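Local coordinates for protein transferrin (PDB 6WB6) that binds a single ferric ion together with a carbonate anion and transports iron in an insect, at residues A[126-131]-A[135-140]; A[209-214]-A[247-252]; A[349-354]-A[593-598]. All blocks are in the same frame, centred on the assembly; numbering follows the deposited sequence.

Contact 1. Residues A[126-131]-A[135-140]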
ATOM      1  N   ILE A 126      10.932  -2.091  17.101  1.00 13.29           N
ATOM      2  CA  ILE A 126      11.729  -1.645  18.237  1.00 18.31           C
ATOM      3  C   ILE A 126      12.882  -2.636  18.418  1.00 13.74           C
ATOM      4  O   ILE A 126      14.058  -2.226  18.401  1.00 18.67           O
ATOM      5  CB  ILE A 126      10.838  -1.491  19.482  1.00 17.65           C
ATOM      6  CG1 ILE A 126       9.930  -0.258  19.301  1.00 18.90           C
ATOM      7  CG2 ILE A 126      11.648  -1.409  20.770  1.00 14.98           C
ATOM      8  CD1 ILE A 126       9.092   0.045  20.491  1.00 18.58           C
ATOM      9  N   PRO A 127      12.628  -3.932  18.556  1.00 15.37           N
ATOM     10  CA  PRO A 127      13.769  -4.850  18.701  1.00 15.25           C
ATOM     11  C   PRO A 127      14.809  -4.667  17.609  1.00 23.76           C
ATOM     12  O   PRO A 127      16.013  -4.677  17.883  1.00 20.47           O
ATOM     13  CB  PRO A 127      13.107  -6.221  18.648  1.00 15.61           C
ATOM     14  CG  PRO A 127      11.809  -6.019  19.276  1.00 19.92           C
ATOM     15  CD  PRO A 127      11.350  -4.635  18.817  1.00 17.51           C
ATOM     16  N   LEU A 128      14.378  -4.499  16.364  1.00 20.18           N
ATOM     17  CA  LEU A 128      15.355  -4.302  15.309  1.00 18.96           C
ATOM     18  C   LEU A 128      16.121  -3.011  15.526  1.00 20.66           C
ATOM     19  O   LEU A 128      17.342  -2.982  15.345  1.00 20.36           O
ATOM     20  CB  LEU A 128      14.678  -4.320  13.945  1.00 20.96           C
ATOM     21  CG  LEU A 128      14.393  -5.694  13.356  1.00 17.96           C
ATOM     22  CD1 LEU A 128      13.416  -5.615  12.194  1.00 22.77           C
ATOM     23  CD2 LEU A 128      15.653  -6.354  12.882  1.00 22.84           C
ATOM     24  N   THR A 129      15.426  -1.943  15.959  1.00 15.78           N
ATOM     25  CA  THR A 129      16.074  -0.651  16.146  1.00 18.26           C
ATOM     26  C   THR A 129      17.169  -0.731  17.193  1.00 18.84           C
ATOM     27  O   THR A 129      18.236  -0.132  17.023  1.00 20.10           O
ATOM     28  CB  THR A 129      15.028   0.432  16.537  1.00 19.91           C
ATOM     29  OG1 THR A 129      14.099   0.623  15.466  1.00 15.11           O
ATOM     30  CG2 THR A 129      15.692   1.788  16.841  1.00 21.97           C
ATOM     31  N   MET A 130      16.918  -1.446  18.293  1.00 19.55           N
ATOM     32  CA  MET A 130      17.859  -1.475  19.414  1.00 20.90           C
ATOM     33  C   MET A 130      18.967  -2.497  19.199  1.00 21.37           C
ATOM     34  O   MET A 130      20.141  -2.197  19.420  1.00 22.24           O
ATOM     35  CB  MET A 130      17.116  -1.787  20.726  1.00 21.10           C
ATOM     36  CG  MET A 130      16.037  -0.742  21.090  1.00 19.85           C
ATOM     37  SD  MET A 130      16.720   0.929  20.833  1.00 23.46           S
ATOM     38  CE  MET A 130      15.258   1.954  20.943  1.00 23.92           C
ATOM     39  N   LEU A 131      18.609  -3.715  18.799  1.00 22.54           N
ATOM     40  CA  LEU A 131      19.607  -4.765  18.613  1.00 19.03           C
ATOM     41  C   LEU A 131      20.627  -4.391  17.548  1.00 22.45           C
ATOM     42  O   LEU A 131      21.823  -4.686  17.692  1.00 23.76           O
ATOM     43  CB  LEU A 131      18.930  -6.070  18.223  1.00 17.28           C
ATOM     44  CG  LEU A 131      17.972  -6.656  19.257  1.00 18.27           C
ATOM     45  CD1 LEU A 131      17.401  -7.930  18.706  1.00 22.78           C
ATOM     46  CD2 LEU A 131      18.655  -6.914  20.582  1.00 24.27           C
ATOM     47  N   ALA A 135      27.106  -4.931  18.072  1.00 28.67           N
ATOM     48  CA  ALA A 135      28.014  -5.568  17.126  1.00 29.35           C
ATOM     49  C   ALA A 135      27.661  -7.031  16.892  1.00 24.86           C
ATOM     50  O   ALA A 135      27.897  -7.563  15.800  1.00 31.60           O
ATOM     51  CB  ALA A 135      29.452  -5.445  17.632  1.00 36.20           C
ATOM     52  N   VAL A 136      27.104  -7.703  17.900  1.00 24.68           N
ATOM     53  CA  VAL A 136      26.812  -9.120  17.757  1.00 25.59           C
ATOM     54  C   VAL A 136      25.686  -9.346  16.748  1.00 28.43           C
ATOM     55  O   VAL A 136      25.599 -10.423  16.134  1.00 28.57           O
ATOM     56  CB  VAL A 136      26.515  -9.684  19.162  1.00 32.79           C
ATOM     57  CG1 VAL A 136      25.274  -9.071  19.715  1.00 22.94           C
ATOM     58  CG2 VAL A 136      26.401 -11.196  19.145  1.00 41.89           C
ATOM     59  N   PHE A 137      24.861  -8.341  16.513  1.00 21.54           N
ATOM     60  CA  PHE A 137      23.699  -8.482  15.629  1.00 18.13           C
ATOM     61  C   PHE A 137      24.134  -8.456  14.166  1.00 20.92           C
ATOM     62  O   PHE A 137      24.915  -7.590  13.774  1.00 21.57           O
ATOM     63  CB  PHE A 137      22.684  -7.352  15.879  1.00 24.81           C
ATOM     64  CG  PHE A 137      21.326  -7.652  15.336  1.00 16.07           C
ATOM     65  CD1 PHE A 137      20.472  -8.533  16.014  1.00 15.74           C
ATOM     66  CD2 PHE A 137      20.909  -7.089  14.146  1.00 22.85           C
ATOM     67  CE1 PHE A 137      19.233  -8.845  15.502  1.00 21.06           C
ATOM     68  CE2 PHE A 137      19.666  -7.388  13.620  1.00 17.42           C
ATOM     69  CZ  PHE A 137      18.820  -8.276  14.306  1.00 18.81           C
ATOM     70  N   PRO A 138      23.613  -9.357  13.326  1.00 26.40           N
ATOM     71  CA  PRO A 138      24.022  -9.363  11.914  1.00 20.49           C
ATOM     72  C   PRO A 138      23.784  -8.015  11.260  1.00 29.53           C
ATOM     73  O   PRO A 138      22.846  -7.298  11.591  1.00 26.27           O
ATOM     74  CB  PRO A 138      23.140 -10.441  11.277  1.00 18.51           C
ATOM     75  CG  PRO A 138      22.631 -11.291  12.425  1.00 21.42           C
ATOM     76  CD  PRO A 138      22.632 -10.417  13.638  1.00 22.82           C
ATOM     77  N   LYS A 139      24.658  -7.684  10.315  1.00 27.99           N
ATOM     78  CA  LYS A 139      24.505  -6.492   9.510  1.00 22.74           C
ATOM     79  C   LYS A 139      23.429  -6.718   8.462  1.00 20.46           C
ATOM     80  O   LYS A 139      23.083  -7.848   8.116  1.00 19.97           O
ATOM     81  CB  LYS A 139      25.828  -6.119   8.827  1.00 27.28           C
ATOM     82  CG  LYS A 139      26.963  -5.857   9.812  1.00 29.78           C
ATOM     83  CD  LYS A 139      26.565  -4.723  10.740  1.00 24.85           C
ATOM     84  CE  LYS A 139      27.678  -4.311  11.689  1.00 23.80           C
ATOM     85  NZ  LYS A 139      27.138  -3.488  12.806  1.00 36.74           N
ATOM     86  N   MET A 140      22.887  -5.610   7.963  1.00 18.40           N
ATOM     87  CA  MET A 140      21.702  -5.660   7.125  1.00 19.51           C
ATOM     88  C   MET A 140      21.870  -4.850   5.837  1.00 25.00           C
ATOM     89  O   MET A 140      20.874  -4.460   5.225  1.00 22.97           O
ATOM     90  CB  MET A 140      20.497  -5.176   7.934  1.00 22.90           C
ATOM     91  CG  MET A 140      20.019  -6.213   8.983  1.00 18.10           C
ATOM     92  SD  MET A 140      18.644  -5.565   9.962  1.00 20.40           S
ATOM     93  CE  MET A 140      19.515  -4.495  11.067  1.00 19.00           C
TER

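Contact 2. Residues A[209-214]-A[247-252]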
ATOM      1  N   ARG A 209       2.562 -16.554  25.416  1.00 21.62           N
ATOM      2  CA  ARG A 209       2.264 -17.989  25.346  1.00 20.22           C
ATOM      3  C   ARG A 209       3.374 -18.747  24.636  1.00 19.49           C
ATOM      4  O   ARG A 209       3.715 -19.874  25.016  1.00 13.99           O
ATOM      5  CB  ARG A 209       0.936 -18.224  24.631  1.00 21.28           C
ATOM      6  CG  ARG A 209      -0.245 -17.680  25.405  1.00 26.03           C
ATOM      7  CD  ARG A 209      -1.546 -18.116  24.801  1.00 27.18           C
ATOM      8  NE  ARG A 209      -1.759 -17.453  23.526  1.00 37.28           N
ATOM      9  CZ  ARG A 209      -2.558 -16.406  23.334  1.00 33.69           C
ATOM     10  NH1 ARG A 209      -3.264 -15.887  24.337  1.00 39.48           N
ATOM     11  NH2 ARG A 209      -2.659 -15.880  22.119  1.00 29.93           N
ATOM     12  N   CYS A 210       3.913 -18.165  23.566  1.00 19.19           N
ATOM     13  CA  CYS A 210       5.088 -18.749  22.944  1.00 24.69           C
ATOM     14  C   CYS A 210       6.187 -18.933  23.979  1.00 18.60           C
ATOM     15  O   CYS A 210       6.820 -19.989  24.053  1.00 23.20           O
ATOM     16  CB  CYS A 210       5.549 -17.859  21.786  1.00 22.88           C
ATOM     17  SG  CYS A 210       7.177 -18.221  21.110  1.00 25.20           S
ATOM     18  N   LEU A 211       6.382 -17.935  24.827  1.00 19.98           N
ATOM     19  CA  LEU A 211       7.441 -17.992  25.837  1.00 18.72           C
ATOM     20  C   LEU A 211       7.092 -18.970  26.967  1.00 21.73           C
ATOM     21  O   LEU A 211       7.942 -19.759  27.405  1.00 21.78           O
ATOM     22  CB  LEU A 211       7.679 -16.578  26.380  1.00 19.30           C
ATOM     23  CG  LEU A 211       8.650 -16.390  27.567  1.00 13.91           C
ATOM     24  CD1 LEU A 211      10.068 -16.545  27.119  1.00 18.71           C
ATOM     25  CD2 LEU A 211       8.491 -15.044  28.246  1.00 15.74           C
ATOM     26  N   ALA A 212       5.855 -18.942  27.449  1.00 19.29           N
ATOM     27  CA  ALA A 212       5.508 -19.705  28.649  1.00 22.34           C
ATOM     28  C   ALA A 212       5.108 -21.141  28.340  1.00 22.26           C
ATOM     29  O   ALA A 212       5.258 -22.019  29.195  1.00 26.00           O
ATOM     30  CB  ALA A 212       4.356 -19.011  29.393  1.00 23.46           C
ATOM     31  N   HIS A 213       4.584 -21.385  27.136  1.00 22.44           N
ATOM     32  CA  HIS A 213       3.977 -22.644  26.761  1.00 21.84           C
ATOM     33  C   HIS A 213       4.625 -23.318  25.562  1.00 22.57           C
ATOM     34  O   HIS A 213       4.406 -24.522  25.371  1.00 22.82           O
ATOM     35  CB  HIS A 213       2.491 -22.430  26.442  1.00 19.74           C
ATOM     36  CG  HIS A 213       1.738 -21.743  27.540  1.00 25.80           C
ATOM     37  ND1 HIS A 213       0.592 -21.017  27.312  1.00 29.50           N
ATOM     38  CD2 HIS A 213       1.983 -21.654  28.870  1.00 27.26           C
ATOM     39  CE1 HIS A 213       0.153 -20.521  28.456  1.00 32.79           C
ATOM     40  NE2 HIS A 213       0.979 -20.892  29.416  1.00 31.21           N
ATOM     41  N   ASN A 214       5.391 -22.592  24.734  1.00 25.31           N
ATOM     42  CA  ASN A 214       6.084 -23.212  23.613  1.00 19.89           C
ATOM     43  C   ASN A 214       7.592 -23.085  23.755  1.00 25.08           C
ATOM     44  O   ASN A 214       8.324 -23.056  22.761  1.00 20.97           O
ATOM     45  CB  ASN A 214       5.633 -22.634  22.275  1.00 25.48           C
ATOM     46  CG  ASN A 214       5.862 -23.602  21.127  1.00 24.62           C
ATOM     47  OD1 ASN A 214       5.839 -24.808  21.327  1.00 24.30           O
ATOM     48  ND2 ASN A 214       6.075 -23.076  19.918  1.00 27.76           N
ATOM     49  N   GLU A 247       6.399 -14.573  39.023  1.00 32.58           N
ATOM     50  CA  GLU A 247       7.689 -14.799  39.664  1.00 29.99           C
ATOM     51  C   GLU A 247       8.594 -15.680  38.818  1.00 26.97           C
ATOM     52  O   GLU A 247       9.821 -15.639  38.975  1.00 25.94           O
ATOM     53  CB  GLU A 247       7.478 -15.438  41.039  1.00 34.05           C
ATOM     54  CG  GLU A 247       7.010 -14.450  42.085  1.00 46.94           C
ATOM     55  CD  GLU A 247       6.618 -15.110  43.401  1.00 47.98           C
ATOM     56  OE1 GLU A 247       6.603 -16.358  43.470  1.00 51.85           O
ATOM     57  OE2 GLU A 247       6.331 -14.368  44.362  1.00 42.97           O
ATOM     58  N   GLU A 248       8.013 -16.507  37.959  1.00 26.14           N
ATOM     59  CA  GLU A 248       8.798 -17.349  37.062  1.00 28.10           C
ATOM     60  C   GLU A 248       9.371 -16.589  35.873  1.00 21.17           C
ATOM     61  O   GLU A 248      10.162 -17.161  35.121  1.00 24.70           O
ATOM     62  CB  GLU A 248       7.939 -18.518  36.565  1.00 32.49           C
ATOM     63  CG  GLU A 248       7.529 -19.485  37.695  1.00 34.04           C
ATOM     64  CD  GLU A 248       8.713 -19.831  38.581  1.00 44.69           C
ATOM     65  OE1 GLU A 248       9.721 -20.328  38.026  1.00 47.85           O
ATOM     66  OE2 GLU A 248       8.661 -19.565  39.809  1.00 45.67           O
ATOM     67  N   PHE A 249       9.020 -15.317  35.706  1.00 27.08           N
ATOM     68  CA  PHE A 249       9.408 -14.539  34.541  1.00 23.22           C
ATOM     69  C   PHE A 249       9.961 -13.205  34.992  1.00 25.65           C
ATOM     70  O   PHE A 249       9.790 -12.793  36.137  1.00 18.51           O
ATOM     71  CB  PHE A 249       8.224 -14.335  33.588  1.00 22.74           C
ATOM     72  CG  PHE A 249       7.678 -15.610  33.073  1.00 22.91           C
ATOM     73  CD1 PHE A 249       6.745 -16.320  33.809  1.00 17.49           C
ATOM     74  CD2 PHE A 249       8.150 -16.141  31.891  1.00 19.93           C
ATOM     75  CE1 PHE A 249       6.257 -17.500  33.359  1.00 20.47           C
ATOM     76  CE2 PHE A 249       7.672 -17.337  31.433  1.00 24.41           C
ATOM     77  CZ  PHE A 249       6.727 -18.033  32.185  1.00 23.46           C
ATOM     78  N   ARG A 250      10.641 -12.540  34.062  1.00 26.39           N
ATOM     79  CA  ARG A 250      11.299 -11.282  34.342  1.00 20.40           C
ATOM     80  C   ARG A 250      11.340 -10.440  33.073  1.00 25.02           C
ATOM     81  O   ARG A 250      11.418 -10.965  31.958  1.00 18.05           O
ATOM     82  CB  ARG A 250      12.735 -11.494  34.845  1.00 22.73           C
ATOM     83  CG  ARG A 250      12.867 -12.317  36.133  1.00 31.71           C
ATOM     84  CD  ARG A 250      12.696 -11.482  37.396  1.00 28.80           C
ATOM     85  NE  ARG A 250      13.086 -12.246  38.582  1.00 36.32           N
ATOM     86  CZ  ARG A 250      12.327 -13.158  39.183  1.00 28.45           C
ATOM     87  NH1 ARG A 250      11.121 -13.436  38.728  1.00 31.25           N
ATOM     88  NH2 ARG A 250      12.779 -13.793  40.248  1.00 32.67           N
ATOM     89  N   TYR A 251      11.302  -9.128  33.246  1.00 21.57           N
ATOM     90  CA  TYR A 251      11.720  -8.272  32.160  1.00 23.41           C
ATOM     91  C   TYR A 251      13.234  -8.350  32.084  1.00 24.20           C
ATOM     92  O   TYR A 251      13.912  -8.447  33.102  1.00 22.76           O
ATOM     93  CB  TYR A 251      11.295  -6.827  32.376  1.00 22.61           C
ATOM     94  CG  TYR A 251       9.831  -6.587  32.534  1.00 16.84           C
ATOM     95  CD1 TYR A 251       8.939  -6.831  31.507  1.00 21.70           C
ATOM     96  CD2 TYR A 251       9.344  -6.039  33.702  1.00 26.29           C
ATOM     97  CE1 TYR A 251       7.590  -6.584  31.668  1.00 23.71           C
ATOM     98  CE2 TYR A 251       8.022  -5.781  33.870  1.00 23.61           C
ATOM     99  CZ  TYR A 251       7.140  -6.052  32.858  1.00 19.00           C
ATOM    100  OH  TYR A 251       5.809  -5.779  33.062  1.00 20.29           O
ATOM    101  N   LEU A 252      13.764  -8.301  30.875  1.00 23.58           N
ATOM    102  CA  LEU A 252      15.184  -8.115  30.661  1.00 23.05           C
ATOM    103  C   LEU A 252      15.398  -6.649  30.294  1.00 32.43           C
ATOM    104  O   LEU A 252      14.782  -6.145  29.342  1.00 22.43           O
ATOM    105  CB  LEU A 252      15.687  -9.058  29.569  1.00 18.66           C
ATOM    106  CG  LEU A 252      17.160  -8.920  29.182  1.00 27.81           C
ATOM    107  CD1 LEU A 252      18.089  -9.397  30.290  1.00 23.80           C
ATOM    108  CD2 LEU A 252      17.456  -9.686  27.883  1.00 27.10           C
TER

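Contact 3. Residues A[349-354]-A[593-598]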
ATOM      1  N   PRO A 349      25.417   1.841   2.933  1.00 43.76           N
ATOM      2  CA  PRO A 349      24.575   2.908   2.372  1.00 50.19           C
ATOM      3  C   PRO A 349      23.088   2.547   2.447  1.00 44.79           C
ATOM      4  O   PRO A 349      22.727   1.484   1.951  1.00 50.88           O
ATOM      5  CB  PRO A 349      25.043   2.988   0.920  1.00 48.11           C
ATOM      6  CG  PRO A 349      25.452   1.569   0.592  1.00 39.93           C
ATOM      7  CD  PRO A 349      25.917   0.933   1.889  1.00 42.95           C
ATOM      8  N   GLU A 350      22.244   3.390   3.044  1.00 33.61           N
ATOM      9  CA  GLU A 350      20.817   3.093   3.061  1.00 32.95           C
ATOM     10  C   GLU A 350      20.295   2.978   1.625  1.00 37.32           C
ATOM     11  O   GLU A 350      20.578   3.822   0.769  1.00 38.17           O
ATOM     12  CB  GLU A 350      20.066   4.172   3.846  1.00 33.91           C
ATOM     13  CG  GLU A 350      20.597   4.417   5.292  1.00 41.72           C
ATOM     14  CD  GLU A 350      20.296   3.284   6.281  1.00 31.43           C
ATOM     15  OE1 GLU A 350      20.875   3.299   7.381  1.00 33.87           O
ATOM     16  OE2 GLU A 350      19.482   2.390   5.973  1.00 24.29           O
ATOM     17  N   LEU A 351      19.548   1.918   1.347  1.00 29.05           N
ATOM     18  CA  LEU A 351      19.132   1.688  -0.029  1.00 27.85           C
ATOM     19  C   LEU A 351      18.065   2.693  -0.421  1.00 25.05           C
ATOM     20  O   LEU A 351      17.177   3.021   0.365  1.00 25.73           O
ATOM     21  CB  LEU A 351      18.604   0.268  -0.224  1.00 26.72           C
ATOM     22  CG  LEU A 351      18.188  -0.038  -1.664  1.00 24.50           C
ATOM     23  CD1 LEU A 351      19.381   0.051  -2.628  1.00 38.24           C
ATOM     24  CD2 LEU A 351      17.528  -1.379  -1.762  1.00 26.97           C
ATOM     25  N   VAL A 352      18.148   3.176  -1.654  1.00 32.99           N
ATOM     26  CA  VAL A 352      17.218   4.171  -2.175  1.00 24.98           C
ATOM     27  C   VAL A 352      16.681   3.648  -3.489  1.00 23.76           C
ATOM     28  O   VAL A 352      17.431   3.106  -4.302  1.00 32.18           O
ATOM     29  CB  VAL A 352      17.901   5.540  -2.370  1.00 26.84           C
ATOM     30  CG1 VAL A 352      16.973   6.524  -3.100  1.00 26.11           C
ATOM     31  CG2 VAL A 352      18.346   6.098  -1.032  1.00 29.58           C
ATOM     32  N   VAL A 353      15.380   3.778  -3.682  1.00 20.94           N
ATOM     33  CA  VAL A 353      14.740   3.479  -4.948  1.00 16.16           C
ATOM     34  C   VAL A 353      14.324   4.813  -5.573  1.00 23.09           C
ATOM     35  O   VAL A 353      13.608   5.617  -4.950  1.00 18.85           O
ATOM     36  CB  VAL A 353      13.562   2.516  -4.762  1.00 18.54           C
ATOM     37  CG1 VAL A 353      12.483   3.110  -3.871  1.00 24.62           C
ATOM     38  CG2 VAL A 353      12.980   2.109  -6.103  1.00 16.89           C
ATOM     39  N   ARG A 354      14.810   5.064  -6.781  1.00 18.64           N
ATOM     40  CA  ARG A 354      14.623   6.348  -7.458  1.00 23.75           C
ATOM     41  C   ARG A 354      13.538   6.165  -8.504  1.00 15.29           C
ATOM     42  O   ARG A 354      13.727   5.425  -9.475  1.00 22.01           O
ATOM     43  CB  ARG A 354      15.913   6.841  -8.108  1.00 18.82           C
ATOM     44  CG  ARG A 354      17.094   6.939  -7.173  1.00 19.69           C
ATOM     45  CD  ARG A 354      18.379   7.078  -7.943  1.00 19.65           C
ATOM     46  NE  ARG A 354      18.666   5.831  -8.666  1.00 25.25           N
ATOM     47  CZ  ARG A 354      19.644   5.677  -9.552  1.00 25.78           C
ATOM     48  NH1 ARG A 354      20.443   6.699  -9.854  1.00 24.30           N
ATOM     49  NH2 ARG A 354      19.804   4.505 -10.164  1.00 31.87           N
ATOM     50  N   ASP A 593      20.327  -4.579 -14.446  1.00 24.43           N
ATOM     51  CA  ASP A 593      21.592  -4.885 -13.778  1.00 25.38           C
ATOM     52  C   ASP A 593      21.747  -4.254 -12.403  1.00 19.67           C
ATOM     53  O   ASP A 593      22.863  -4.207 -11.884  1.00 23.35           O
ATOM     54  CB  ASP A 593      22.756  -4.475 -14.672  1.00 29.81           C
ATOM     55  CG  ASP A 593      22.838  -5.329 -15.891  1.00 26.49           C
ATOM     56  OD1 ASP A 593      22.717  -6.558 -15.715  1.00 28.88           O
ATOM     57  OD2 ASP A 593      22.962  -4.777 -17.004  1.00 35.52           O
ATOM     58  N   PHE A 594      20.658  -3.797 -11.786  1.00 21.57           N
ATOM     59  CA  PHE A 594      20.789  -3.089 -10.525  1.00 19.01           C
ATOM     60  C   PHE A 594      19.809  -3.637  -9.499  1.00 25.96           C
ATOM     61  O   PHE A 594      19.913  -4.810  -9.141  1.00 26.67           O
ATOM     62  CB  PHE A 594      20.632  -1.601 -10.786  1.00 28.04           C
ATOM     63  CG  PHE A 594      21.651  -1.084 -11.739  1.00 24.38           C
ATOM     64  CD1 PHE A 594      22.943  -0.891 -11.326  1.00 30.80           C
ATOM     65  CD2 PHE A 594      21.332  -0.842 -13.049  1.00 29.75           C
ATOM     66  CE1 PHE A 594      23.902  -0.421 -12.203  1.00 24.00           C
ATOM     67  CE2 PHE A 594      22.301  -0.393 -13.931  1.00 34.61           C
ATOM     68  CZ  PHE A 594      23.583  -0.191 -13.494  1.00 25.19           C
ATOM     69  N   LEU A 595      18.864  -2.830  -9.018  1.00 26.23           N
ATOM     70  CA  LEU A 595      18.000  -3.281  -7.932  1.00 25.97           C
ATOM     71  C   LEU A 595      17.178  -4.478  -8.388  1.00 23.14           C
ATOM     72  O   LEU A 595      16.726  -4.538  -9.537  1.00 16.22           O
ATOM     73  CB  LEU A 595      17.085  -2.144  -7.467  1.00 21.24           C
ATOM     74  CG  LEU A 595      17.713  -1.013  -6.636  1.00 28.75           C
ATOM     75  CD1 LEU A 595      18.525  -0.091  -7.490  1.00 39.03           C
ATOM     76  CD2 LEU A 595      16.664  -0.180  -5.967  1.00 29.41           C
ATOM     77  N   SER A 596      17.007  -5.454  -7.488  1.00 22.54           N
ATOM     78  CA  SER A 596      16.139  -6.587  -7.784  1.00 18.23           C
ATOM     79  C   SER A 596      14.696  -6.111  -7.945  1.00 17.14           C
ATOM     80  O   SER A 596      14.318  -5.043  -7.468  1.00 19.00           O
ATOM     81  CB  SER A 596      16.195  -7.622  -6.669  1.00 25.18           C
ATOM     82  OG  SER A 596      15.546  -7.118  -5.510  1.00 18.70           O
ATOM     83  N   ASP A 597      13.881  -6.929  -8.621  1.00 18.25           N
ATOM     84  CA  ASP A 597      12.465  -6.608  -8.743  1.00 18.91           C
ATOM     85  C   ASP A 597      11.799  -6.507  -7.370  1.00 24.00           C
ATOM     86  O   ASP A 597      10.949  -5.634  -7.143  1.00 22.92           O
ATOM     87  CB  ASP A 597      11.774  -7.640  -9.631  1.00 20.25           C
ATOM     88  CG  ASP A 597      12.160  -7.479 -11.103  1.00 26.37           C
ATOM     89  OD1 ASP A 597      12.974  -6.589 -11.383  1.00 28.76           O
ATOM     90  OD2 ASP A 597      11.672  -8.230 -11.975  1.00 28.76           O
ATOM     91  N   VAL A 598      12.197  -7.363  -6.429  1.00 16.07           N
ATOM     92  CA  VAL A 598      11.669  -7.279  -5.069  1.00 16.44           C
ATOM     93  C   VAL A 598      12.013  -5.925  -4.449  1.00 16.00           C
ATOM     94  O   VAL A 598      11.137  -5.203  -3.950  1.00 19.51           O
ATOM     95  CB  VAL A 598      12.194  -8.468  -4.236  1.00 18.19           C
ATOM     96  CG1 VAL A 598      11.894  -8.298  -2.763  1.00 21.67           C
ATOM     97  CG2 VAL A 598      11.588  -9.776  -4.784  1.00 17.50           C
TER

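Contact 1. Residues A[126-131]-A[135-140]
Leu131 lays its CB over one face of the Phe137 ring, at the end of the helix whose start helps line the carbonate pocket of this transferrin lobe. The contact is a CH-pi interaction: CB of Leu131 stands 4.1 Å from the centroid of the Phe137 ring and 27° off the ring normal. Leucine suits this last turn because a second carbon joins in, its CD1 touching CE1 of Phe137 at 3.8 Å, so that the branch runs along one rim of the ring while the two side chains cross at about a right angle. The opposite face is taken by the next residue in the chain: CD of Pro138 sits 3.5 Å above the ring plane, displaced toward the rim. Phenylalanine is thus held flat between its own neighbour and the helix. With CG anti to the backbone N (chi1 -162°), the ring is thrown back from the returning loop toward helix 121-131, which the chain has just left.

One turn earlier, Leu128 meets the far end of the ring, its CD2 4.0 Å from CZ of Phe137 and approaching at a slant. The same methyl also serves Met140, whose long unbranched chain can reach the helix from a backbone well away from it. Beyond the two segments, Phe137 and Met140 both rest on Ala154 of helix 147-158, and the ring of Phe137 meets that of Phe158. The returning loop therefore fills a buried apolar seam between two helices. The side chain of Leu128 is about 14 Å from the bound Fe (III) ion. On the Met140 side the touching atom is the thioether sulfur, with SD of Met140 4.3 Å from Leu128 CD2.

Contact 2. Residues A[209-214]-A[247-252]
NH1 of Arg250 is held by two backbone carbonyls, those of Glu247 and of Phe249, the residue whose ring packs against helix 203-213. Its distance to Glu247 O is 2.6 Å, and to Phe249 O 3.0 Å. In both bonds the nitrogen stands above the carbonyl plane, though Phe249 O lies in the guanidinium plane and Glu247 O is tilted from it. The long arginine side chain folds back on its own backbone and staples the short 3-10 turn to the beginning of strand 249-252. Strand alternation then puts Phe249 on the other side, toward the helix.

Across the contact the packing is wholly apolar. Leu211 CD2 touches CD2 of the Phe249 ring at 3.8 Å, and the two side chains slide past each other in opposite directions. Leu211 gets there because its CG is anti to the backbone N (chi1 174°), which extends the branched end out from the helix. Next along the helix, Ala212 brings CB to within 3.8 Å of Phe249 CZ; a single methyl suits a spot where the ring end comes this close to the helix backbone.

Around these residues, the Phe249 ring also meets those of His97 and Phe230, and Leu211 rests on Val95 and His97 of strand 90-97, an antiparallel partner of strand 249-252. Helix 203-213, which carries the iron ligand Tyr204 near its start, is tied by the Cys210-Cys114 disulfide to strand 112-114, and so packs on the mixed sheet through both a covalent link and this hydrophobic patch.

Contact 3. Residues A[349-354]-A[593-598]
This is a small hydrophobic contact in the second lobe, where the chain emerging from the link between lobes enters its first strand and meets the turn leading into helix 597-611. On the side of the turn Leu595 carries it almost alone. Its CD2 methyl is set against the strand backbone, 3.8 Å from Val352 O, as a plain van der Waals touch. CG stands anti to the carbonyl carbon (chi1 -74°), and from there the methyl also reaches the side chains before and after Val352: Leu351 CD1 lies 4.3 Å from Leu595 CD2, and Val353 CB lies 4.3 Å from the same atom. A leucine suits the place because one of its two methyls, CD2, reaches the strand and settles between Leu351, the Val352 carbonyl and Val353. Beta-branched Val352 and Val353 suit the extended strand, and Val352 turns its own side chain away from the turn.

Immediately after Leu595 the chain changes direction. Ser596 is the N-cap of the helix, its OG bonded to Ser599 N, which closes the first turn of helix 597-611.

Leu595 also rests on Ile600 of that helix and on Asp403, which forms a salt bridge with Arg354. Strand 352-357 pairs in parallel with strand 381-386, while Leu351 touches His143 and Val598 packs on helix 172-181, placing the contact beside the first lobe.

Contacts 1 and 2 belong to the first transferrin lobe, while contact 3 joins the first strand of the second lobe to a turn far along the same lobe; along the chain they follow in series. The centres of contacts 1 and 2 lie about 22 Å apart, those of 1 and 3 about 21 Å, and those of 2 and 3 about 40 Å; none touches another. Helices 121-131 and 203-213 both have iron-site or carbonate-site residues near their starts, Asn121 to Gly123 in one and Tyr204 in the other, so contacts 1 and 2 pack the later turns of helices that serve one metal centre. Contact 3 lies away from that site, where the second lobe adjoins the first.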